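Local coordinates for putative major capsid protein (Cafeteriavirus-dependent mavirus, PDB 6G44) that probably builds the virophage capsid shell, its double jelly-roll subunits associating in threes as capsomers, at residues Y151-A156 and E417-A422. Numbering follows the deposited sequence. Where two conformers were deposited one is given.
Sequences YNKIKA and EAIFGA. With SO4 (sulfate ion), chain P.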
ATOM      1  N   TYR C 151      14.370  10.591  -9.876  1.00 10.69           N
ATOM      2  CA  TYR C 151      14.944  11.449 -10.920  1.00 10.99           C
ATOM      3  C   TYR C 151      16.186  12.174 -10.386  1.00 12.02           C
ATOM      4  O   TYR C 151      16.421  12.230  -9.180  1.00 12.51           O
ATOM      5  CB  TYR C 151      13.907  12.414 -11.495  1.00 11.34           C
ATOM      6  CG  TYR C 151      12.644  11.704 -11.908  1.00 11.05           C
ATOM      7  CD1 TYR C 151      12.598  10.926 -13.053  1.00 10.82           C
ATOM      8  CD2 TYR C 151      11.517  11.726 -11.111  1.00 11.13           C
ATOM      9  CE1 TYR C 151      11.458  10.226 -13.386  1.00 10.74           C
ATOM     10  CE2 TYR C 151      10.373  11.009 -11.433  1.00 10.99           C
ATOM     11  CZ  TYR C 151      10.364  10.255 -12.570  1.00 10.61           C
ATOM     12  OH  TYR C 151       9.215   9.541 -12.862  1.00 10.46           O
ATOM     13  N   ASN C 152      16.942  12.770 -11.298  1.00 11.64           N
ATOM     14  CA  ASN C 152      18.221  13.347 -10.940  1.00 12.57           C
ATOM     15  C   ASN C 152      18.143  14.811 -10.467  1.00 12.55           C
ATOM     16  O   ASN C 152      19.189  15.398 -10.168  1.00 13.17           O
ATOM     17  CB  ASN C 152      19.217  13.171 -12.090  1.00 12.24           C
ATOM     18  CG  ASN C 152      18.978  14.119 -13.243  1.00 12.79           C
ATOM     19  OD1 ASN C 152      17.900  14.674 -13.422  1.00 12.49           O
ATOM     20  ND2 ASN C 152      20.012  14.276 -14.074  1.00 14.85           N
ATOM     21  N   LYS C 153      16.941  15.380 -10.412  0.50 12.33           N
ATOM     22  CA  LYS C 153      16.694  16.704  -9.859  0.50 13.13           C
ATOM     23  C   LYS C 153      15.400  16.689  -9.072  0.50 12.73           C
ATOM     24  O   LYS C 153      14.440  15.971  -9.422  0.50 12.77           O
ATOM     25  CB  LYS C 153      16.533  17.748 -10.946  0.50 13.99           C
ATOM     26  CG  LYS C 153      17.752  18.002 -11.801  0.50 15.01           C
ATOM     27  CD  LYS C 153      17.521  19.265 -12.597  0.50 15.86           C
ATOM     28  CE  LYS C 153      18.652  19.582 -13.548  0.50 16.73           C
ATOM     29  NZ  LYS C 153      17.992  20.153 -14.733  0.50 15.96           N
ATOM     30  N   ILE C 154      15.353  17.518  -8.033  1.00 12.22           N
ATOM     31  CA  ILE C 154      14.178  17.682  -7.180  1.00 11.95           C
ATOM     32  C   ILE C 154      13.819  19.149  -7.188  1.00 12.71           C
ATOM     33  O   ILE C 154      14.705  20.001  -7.027  1.00 12.28           O
ATOM     34  CB  ILE C 154      14.500  17.241  -5.733  1.00 11.61           C
ATOM     35  CG1 ILE C 154      14.748  15.738  -5.672  1.00 11.72           C
ATOM     36  CG2 ILE C 154      13.395  17.656  -4.774  1.00 11.85           C
ATOM     37  CD1 ILE C 154      15.502  15.277  -4.427  1.00 11.47           C
ATOM     38  N   LYS C 155      12.553  19.478  -7.394  1.00 13.08           N
ATOM     39  CA  LYS C 155      12.091  20.877  -7.416  1.00 13.59           C
ATOM     40  C   LYS C 155      10.831  21.026  -6.604  1.00 14.55           C
ATOM     41  O   LYS C 155       9.932  20.177  -6.673  1.00 14.78           O
ATOM     42  CB  LYS C 155      11.812  21.332  -8.843  1.00 14.32           C
ATOM     43  CG  LYS C 155      13.019  21.251  -9.766  1.00 15.05           C
ATOM     44  CD  LYS C 155      12.757  21.896 -11.137  1.00 15.84           C
ATOM     45  CE  LYS C 155      11.605  21.243 -11.894  1.00 16.57           C
ATOM     46  NZ  LYS C 155      11.502  21.809 -13.277  1.00 17.71           N
ATOM     47  N   ALA C 156      10.741  22.100  -5.818  1.00 13.71           N
ATOM     48  CA  ALA C 156       9.522  22.379  -5.053  1.00 14.85           C
ATOM     49  C   ALA C 156       8.283  22.657  -5.902  1.00 15.26           C
ATOM     50  O   ALA C 156       7.190  22.517  -5.420  1.00 16.80           O
ATOM     51  CB  ALA C 156       9.762  23.522  -4.053  1.00 15.89           C
ATOM     52  N   GLU C 417      17.492  22.680 -18.020  1.00 20.21           N
ATOM     53  CA  GLU C 417      16.165  22.329 -17.509  1.00 19.59           C
ATOM     54  C   GLU C 417      15.828  20.846 -17.605  1.00 17.29           C
ATOM     55  O   GLU C 417      14.851  20.423 -16.991  1.00 17.30           O
ATOM     56  CB  GLU C 417      15.107  23.159 -18.219  1.00 23.45           C
ATOM     57  CG  GLU C 417      15.293  24.652 -17.905  1.00 27.61           C
ATOM     58  CD  GLU C 417      14.210  25.544 -18.457  1.00 31.52           C
ATOM     59  OE1 GLU C 417      13.080  25.062 -18.671  1.00 36.78           O
ATOM     60  OE2 GLU C 417      14.502  26.743 -18.674  1.00 35.56           O
ATOM     61  N   ALA C 418      16.619  20.070 -18.337  1.00 15.72           N
ATOM     62  CA  ALA C 418      16.302  18.652 -18.541  1.00 14.74           C
ATOM     63  C   ALA C 418      16.498  17.878 -17.239  1.00 14.10           C
ATOM     64  O   ALA C 418      17.458  18.111 -16.475  1.00 15.02           O
ATOM     65  CB  ALA C 418      17.186  18.064 -19.616  1.00 14.84           C
ATOM     66  N   ILE C 419      15.580  16.944 -17.013  1.00 12.04           N
ATOM     67  CA  ILE C 419      15.616  16.020 -15.883  1.00 12.04           C
ATOM     68  C   ILE C 419      15.611  14.601 -16.414  1.00 11.91           C
ATOM     69  O   ILE C 419      14.842  14.295 -17.328  1.00 12.01           O
ATOM     70  CB  ILE C 419      14.406  16.245 -14.968  1.00 12.34           C
ATOM     71  CG1 ILE C 419      14.475  17.649 -14.367  1.00 13.32           C
ATOM     72  CG2 ILE C 419      14.384  15.214 -13.826  1.00 12.51           C
ATOM     73  CD1 ILE C 419      13.247  18.090 -13.648  1.00 14.04           C
ATOM     74  N   PHE C 420      16.436  13.755 -15.809  1.00 11.20           N
ATOM     75  CA  PHE C 420      16.594  12.344 -16.194  1.00 11.27           C
ATOM     76  C   PHE C 420      16.275  11.403 -15.065  1.00 11.38           C
ATOM     77  O   PHE C 420      16.383  11.756 -13.877  1.00 12.29           O
ATOM     78  CB  PHE C 420      18.003  12.065 -16.728  1.00 11.92           C
ATOM     79  CG  PHE C 420      18.314  12.846 -17.968  1.00 12.41           C
ATOM     80  CD1 PHE C 420      18.829  14.138 -17.888  1.00 13.10           C
ATOM     81  CD2 PHE C 420      18.076  12.299 -19.213  1.00 12.26           C
ATOM     82  CE1 PHE C 420      19.063  14.870 -19.036  1.00 12.82           C
ATOM     83  CE2 PHE C 420      18.309  13.032 -20.368  1.00 12.80           C
ATOM     84  CZ  PHE C 420      18.808  14.311 -20.276  1.00 12.82           C
ATOM     85  N   GLY C 421      15.891  10.186 -15.426  1.00 11.18           N
ATOM     86  CA  GLY C 421      15.806   9.141 -14.414  1.00 10.88           C
ATOM     87  C   GLY C 421      17.128   8.974 -13.694  1.00 11.19           C
ATOM     88  O   GLY C 421      18.210   9.177 -14.277  1.00 11.41           O
ATOM     89  N   ALA C 422      17.065   8.575 -12.427  1.00 11.11           N
ATOM     90  CA  ALA C 422      18.290   8.425 -11.640  1.00 11.92           C
ATOM     91  C   ALA C 422      19.214   7.361 -12.213  1.00 12.03           C
ATOM     92  O   ALA C 422      20.428   7.420 -12.009  1.00 13.09           O
ATOM     93  CB  ALA C 422      17.976   8.105 -10.190  1.00 13.24           C
TER
HETATM   94  S   SO4 P 602       9.211  19.507 -14.869  1.00 23.40           S
HETATM   95  O1  SO4 P 602      10.480  20.071 -15.366  1.00 25.47           O
HETATM   96  O2  SO4 P 602       8.274  19.265 -15.999  1.00 23.70           O
HETATM   97  O3  SO4 P 602       9.427  18.236 -14.125  1.00 26.60           O
HETATM   98  O4  SO4 P 602       8.672  20.522 -13.913  1.00 26.80           O
HETATM   99  O   HOH W   1      19.818  16.774 -15.612  1.00 25.55           O
HETATM  100  O   HOH W   2      13.948  21.664 -14.625  1.00 23.43           O
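N152 and F420 join two loops of the double jelly-roll capsid fold, one from each half of the chain, through an isolated antiparallel bridge that pairs Y151 with G421. Two hydrogen bonds tie N152 to F420: the backbone N152 N reaches F420 O (2.8 Å), and the side-chain OD1 receives F420 N at 2.9 Å in a nearly straight bond (173°). With CG held between backbone N and carbonyl carbon (chi1 76°), the short asparagine amide brings OD1 to F420 N, which comes from above the carbonyl plane; one residue thus both donates to and accepts from the F420 backbone. Its ND2 approaches the edge of the F420 ring, the two planes perpendicular, and a water links that nitrogen to A418 O.

Lysines suit the partly exposed end, where long chains carry charge past I419. The methylenes of K153 lie against I419 CG1, and NZ binds A418 O (2.7 Å) as well as the carbonyl of K416 in helix 411-417. On its other branch, I419 CG2 packs on Y151 CB (3.7 Å), while the tyrosine hydroxyl bonds to S392.

K155, bent at chi3 (-60°), helps hold a sulfate ion, probably from the crystallisation liquor, that also bonds to T167 and K93 of the second subunit; its NZ donates to sulfate O1 at 2.9 Å.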